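Local coordinates for protein Zgc:56074 (PDB 3E9D) that probably hydrolyses fructose 2,6-bisphosphate and fructose 1,6-bisphosphate, lowering glycolytic flux in favour of the pentose phosphate pathway, at residues Gly12-Asn17 with Leu21-Gly26; Gln160-Gly165 with Gly170-Pro175. All coordinates share one frame; numbering follows the deposited sequence.

Interaction 1: residues Gly12-Asn17 with Leu21-Gly26; sequences GETQYN and LLQGQG. With PO4 (phosphate ion), chain C.
Y16 and L21 bring the two backbones together, their CA atoms 5.0 Å apart where the chain leaves the short helix 15-18 and doubles back. The amide of L21 donates to Y16 O over 2.9 Å, nearly straight at 164°, and from there the irregular 21-26 passes the helix start as far as Q23 before turning away. That start is fixed by a capping box: T14, at the N-cap, accepts from N17 N through OG1, while N17 OD1 takes the amide of T14 from above its carbonyl plane. With OG1 between the backbone N and the carbonyl carbon (chi1 62°), the T14 hydroxyl can serve the helix amide and also meet Q23, whose extended chain brings NE2 to within 2.8 Å of T14 OG1. This second bond is bent, 133° at the hydrogen, and the hydroxyl lies out of the Q23 amide plane.

The capping box lies beside the phosphate pocket of a branch 1 histidine phosphatase. N17 is a neighbour of H11, the residue phosphorylated during catalysis, and its ND2 reaches O3 of a bound phosphate at 3.0 Å along an almost linear N-H. R10, R61, H183 and G184 also bind this ion. N17 ND2 gives its other hydrogen to a water that in turn donates to L21 O, while N217 joins T14 in donating to N17 OD1; both ends of the amide are thus engaged, which should hold its rotation.

The amide carbon CD of Q23 also packs 3.7 Å from Y16 CB, the two side chains crossing at about a right angle. L21 CD1 sits over the centre of one face of the Y16 ring in a CH-pi contact, 4.1 Å from the centroid.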
# COMPACT_ATOMS: atom_id res chain seq x y z
N GLY A 12 -1.61 8.08 -8.44
CA GLY A 12 -2.59 9.08 -8.89
C GLY A 12 -3.33 8.65 -10.15
O GLY A 12 -2.87 7.77 -10.86
N GLU A 13 -4.45 9.30 -10.42
CA GLU A 13 -5.29 9.00 -11.59
C GLU A 13 -4.58 8.98 -12.95
O GLU A 13 -3.75 9.85 -13.25
CB GLU A 13 -6.44 10.01 -11.65
CG GLU A 13 -7.57 9.57 -12.53
CD GLU A 13 -8.70 10.57 -12.53
OE1 GLU A 13 -9.52 10.58 -11.58
OE2 GLU A 13 -8.77 11.34 -13.49
N THR A 14 -4.88 7.95 -13.75
CA THR A 14 -4.49 7.88 -15.17
C THR A 14 -5.74 8.09 -16.02
O THR A 14 -6.87 8.06 -15.50
CB THR A 14 -3.88 6.51 -15.54
OG1 THR A 14 -4.87 5.50 -15.34
CG2 THR A 14 -2.65 6.20 -14.68
N GLN A 15 -5.55 8.26 -17.33
CA GLN A 15 -6.71 8.36 -18.22
C GLN A 15 -7.51 7.05 -18.21
O GLN A 15 -8.74 7.09 -18.31
CB GLN A 15 -6.33 8.78 -19.65
CG GLN A 15 -7.57 9.15 -20.52
CD GLN A 15 -8.34 10.36 -19.98
OE1 GLN A 15 -7.75 11.34 -19.53
NE2 GLN A 15 -9.67 10.29 -20.03
N TYR A 16 -6.82 5.91 -18.05
CA TYR A 16 -7.51 4.62 -17.94
C TYR A 16 -8.44 4.58 -16.73
O TYR A 16 -9.59 4.11 -16.85
CB TYR A 16 -6.51 3.44 -17.89
CG TYR A 16 -6.12 2.88 -19.25
CD1 TYR A 16 -5.87 3.72 -20.33
CD2 TYR A 16 -5.97 1.51 -19.44
CE1 TYR A 16 -5.50 3.21 -21.58
CE2 TYR A 16 -5.60 0.98 -20.69
CZ TYR A 16 -5.37 1.84 -21.74
OH TYR A 16 -4.99 1.32 -22.97
N ASN A 17 -7.97 5.06 -15.58
CA ASN A 17 -8.79 5.17 -14.37
C ASN A 17 -10.04 6.01 -14.66
O ASN A 17 -11.16 5.59 -14.35
CB ASN A 17 -8.03 5.81 -13.21
CG ASN A 17 -6.92 4.92 -12.64
OD1 ASN A 17 -5.94 5.43 -12.10
ND2 ASN A 17 -7.07 3.60 -12.77
N LEU A 21 -11.33 1.87 -17.50
CA LEU A 21 -10.71 0.73 -18.18
C LEU A 21 -9.79 0.00 -17.20
O LEU A 21 -9.12 0.64 -16.41
CB LEU A 21 -9.91 1.21 -19.38
CG LEU A 21 -10.64 2.10 -20.39
CD1 LEU A 21 -9.70 2.50 -21.51
CD2 LEU A 21 -11.85 1.36 -20.93
N LEU A 22 -9.75 -1.33 -17.28
CA LEU A 22 -8.89 -2.13 -16.39
C LEU A 22 -7.41 -1.89 -16.65
O LEU A 22 -6.94 -2.03 -17.79
CB LEU A 22 -9.18 -3.62 -16.52
CG LEU A 22 -10.15 -4.27 -15.56
CD1 LEU A 22 -10.24 -5.73 -15.95
CD2 LEU A 22 -9.70 -4.13 -14.08
N GLN A 23 -6.68 -1.56 -15.59
CA GLN A 23 -5.26 -1.27 -15.73
C GLN A 23 -4.40 -2.21 -14.87
O GLN A 23 -4.41 -2.10 -13.64
CB GLN A 23 -5.00 0.19 -15.35
CG GLN A 23 -3.88 0.84 -16.16
CD GLN A 23 -3.67 2.30 -15.82
OE1 GLN A 23 -2.80 2.94 -16.37
NE2 GLN A 23 -4.43 2.82 -14.88
N GLY A 24 -3.67 -3.12 -15.50
CA GLY A 24 -2.92 -4.13 -14.76
C GLY A 24 -1.42 -3.98 -14.92
O GLY A 24 -0.87 -2.93 -14.64
N GLN A 25 -0.76 -5.04 -15.38
CA GLN A 25 0.70 -5.06 -15.46
C GLN A 25 1.23 -4.76 -16.84
O GLN A 25 2.43 -4.51 -16.99
CB GLN A 25 1.24 -6.43 -15.02
CG GLN A 25 0.69 -6.92 -13.72
CD GLN A 25 1.28 -8.25 -13.27
OE1 GLN A 25 2.25 -8.73 -13.85
NE2 GLN A 25 0.72 -8.82 -12.21
N GLY A 26 0.36 -4.80 -17.85
CA GLY A 26 0.79 -4.74 -19.24
C GLY A 26 0.72 -3.39 -19.92
O GLY A 26 1.53 -3.08 -20.79
P PO4 C . -4.53 0.63 -10.63
O1 PO4 C . -3.15 0.40 -11.19
O2 PO4 C . -4.50 1.04 -9.17
O3 PO4 C . -5.23 1.74 -11.38
O4 PO4 C . -5.36 -0.62 -10.79
O HOH W 1 -8.91 1.72 -14.05

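Interaction 2: residues Gln160-Gly165 with Gly170-Pro175; sequences QPVIAG and GAQNVP
V162 O is the shared acceptor that ties 160-165 to 170-175, taking two donors from opposite faces of its carbonyl plane. G170 N reaches it at 3.1 Å with a bent N-H (139°). The side-chain amide of Q172 makes the straighter bond, its NE2 lying 3.0 Å from V162 O at an N-H angle of 174°; the acceptor is in the plane of the Q172 amide, but the donor stands above the carbonyl plane. A bend at chi2 (94°) folds the Q172 chain so that its amide also lies against the V162 side chain, with NE2 3.6 Å from V162 CB. The other end of this amide is engaged too: a water accepts from V162 N and donates to Q172 OE1, 2.7 Å away, so both backbone polar groups of V162 are served directly or indirectly by one glutamine. Losing this amide to a leucine here would probably leave V162 O with G170 N as its sole direct donor across the contact and deprive the bridging water of its acceptor.

Beside these polar contacts, P161 CB packs 3.7 Å from G170 CA, and the positive phi of G170 suits a glycine. Q172 itself rides on a type I beta turn, A171 to V174, closed by V174 N donating to A171 O.

The contact belongs to the long surface loop between helix 125-146 and strand 177-182, away from the annotated sites. P161 and I163 rest on strand 233-246 at one border of the sheet, whereas A171 and V174 touch strand 2-10.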
# COMPACT_ATOMS: atom_id res chain seq x y z
N GLN A 160 -4.24 1.88 21.88
CA GLN A 160 -4.48 2.57 20.64
C GLN A 160 -3.51 3.73 20.37
O GLN A 160 -3.14 4.45 21.27
CB GLN A 160 -5.91 3.08 20.60
CG GLN A 160 -6.28 3.47 19.20
CD GLN A 160 -7.59 4.15 19.12
OE1 GLN A 160 -8.61 3.58 19.52
NE2 GLN A 160 -7.59 5.36 18.59
N PRO A 161 -3.07 3.89 19.11
CA PRO A 161 -2.28 5.07 18.74
C PRO A 161 -3.12 6.35 18.80
O PRO A 161 -4.35 6.29 18.87
CB PRO A 161 -1.86 4.77 17.30
CG PRO A 161 -2.91 3.83 16.79
CD PRO A 161 -3.20 2.96 17.97
N VAL A 162 -2.45 7.49 18.78
CA VAL A 162 -3.13 8.78 18.77
C VAL A 162 -3.53 9.10 17.34
O VAL A 162 -2.68 9.25 16.46
CB VAL A 162 -2.25 9.90 19.37
CG1 VAL A 162 -2.95 11.26 19.24
CG2 VAL A 162 -1.92 9.60 20.86
N ILE A 163 -4.83 9.19 17.12
CA ILE A 163 -5.39 9.44 15.81
C ILE A 163 -6.19 10.73 15.92
O ILE A 163 -7.28 10.74 16.50
CB ILE A 163 -6.29 8.27 15.33
CG1 ILE A 163 -5.47 6.99 15.22
CG2 ILE A 163 -6.95 8.59 13.98
CD1 ILE A 163 -6.26 5.73 15.26
N ALA A 164 -5.62 11.81 15.42
CA ALA A 164 -6.22 13.12 15.54
C ALA A 164 -6.72 13.63 14.19
O ALA A 164 -7.17 14.77 14.09
CB ALA A 164 -5.22 14.11 16.13
N GLY A 165 -6.65 12.78 13.16
CA GLY A 165 -7.02 13.17 11.80
C GLY A 165 -5.93 13.99 11.13
O GLY A 165 -6.22 14.84 10.30
N GLY A 170 -0.56 8.04 14.51
CA GLY A 170 -0.01 6.72 14.83
C GLY A 170 1.49 6.61 14.66
O GLY A 170 2.08 5.56 14.95
N ALA A 171 2.13 7.67 14.18
CA ALA A 171 3.57 7.62 13.90
C ALA A 171 4.35 8.70 14.65
O ALA A 171 5.54 8.88 14.41
CB ALA A 171 3.84 7.68 12.39
N GLN A 172 3.68 9.37 15.59
CA GLN A 172 4.28 10.51 16.28
C GLN A 172 5.63 10.17 16.93
O GLN A 172 6.57 10.95 16.82
CB GLN A 172 3.32 11.11 17.33
CG GLN A 172 2.02 11.69 16.75
CD GLN A 172 0.87 10.69 16.76
OE1 GLN A 172 1.08 9.47 16.85
NE2 GLN A 172 -0.36 11.19 16.64
N ASN A 173 5.74 9.01 17.57
CA ASN A 173 7.03 8.58 18.11
C ASN A 173 7.55 7.31 17.44
O ASN A 173 8.13 6.43 18.08
CB ASN A 173 6.94 8.48 19.64
CG ASN A 173 6.50 9.80 20.27
OD1 ASN A 173 7.25 10.79 20.27
ND2 ASN A 173 5.27 9.84 20.78
N VAL A 174 7.33 7.20 16.13
CA VAL A 174 7.84 6.07 15.36
C VAL A 174 8.76 6.64 14.27
O VAL A 174 8.30 6.96 13.19
CB VAL A 174 6.68 5.21 14.79
CG1 VAL A 174 7.21 3.99 14.05
CG2 VAL A 174 5.71 4.79 15.91
N PRO A 175 10.06 6.81 14.59
CA PRO A 175 10.97 7.43 13.63
C PRO A 175 11.26 6.58 12.38
O PRO A 175 11.51 7.14 11.31
CB PRO A 175 12.27 7.63 14.44
CG PRO A 175 12.17 6.68 15.60
CD PRO A 175 10.70 6.55 15.89
O HOH W 2 0.21 7.31 18.20

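Interaction 1 closes before interaction 2 opens along the chain, and the two lie on opposite sides of the molecular centre, their own centres 33 Å apart and nearest atoms about 20 Å. What they share is the mixed six-stranded sheet. Strand 2-10 leads from its end directly into 12-17 and the phosphate pocket, while its early residues T3 and A5 are touched by the loop that holds 170-175. Strand 177-182, which pairs with strand 2-10, follows that loop and runs toward H183, another phosphate ligand. Interactions 1 and 2 thus lie toward different ends of the same central strands and do not touch each other.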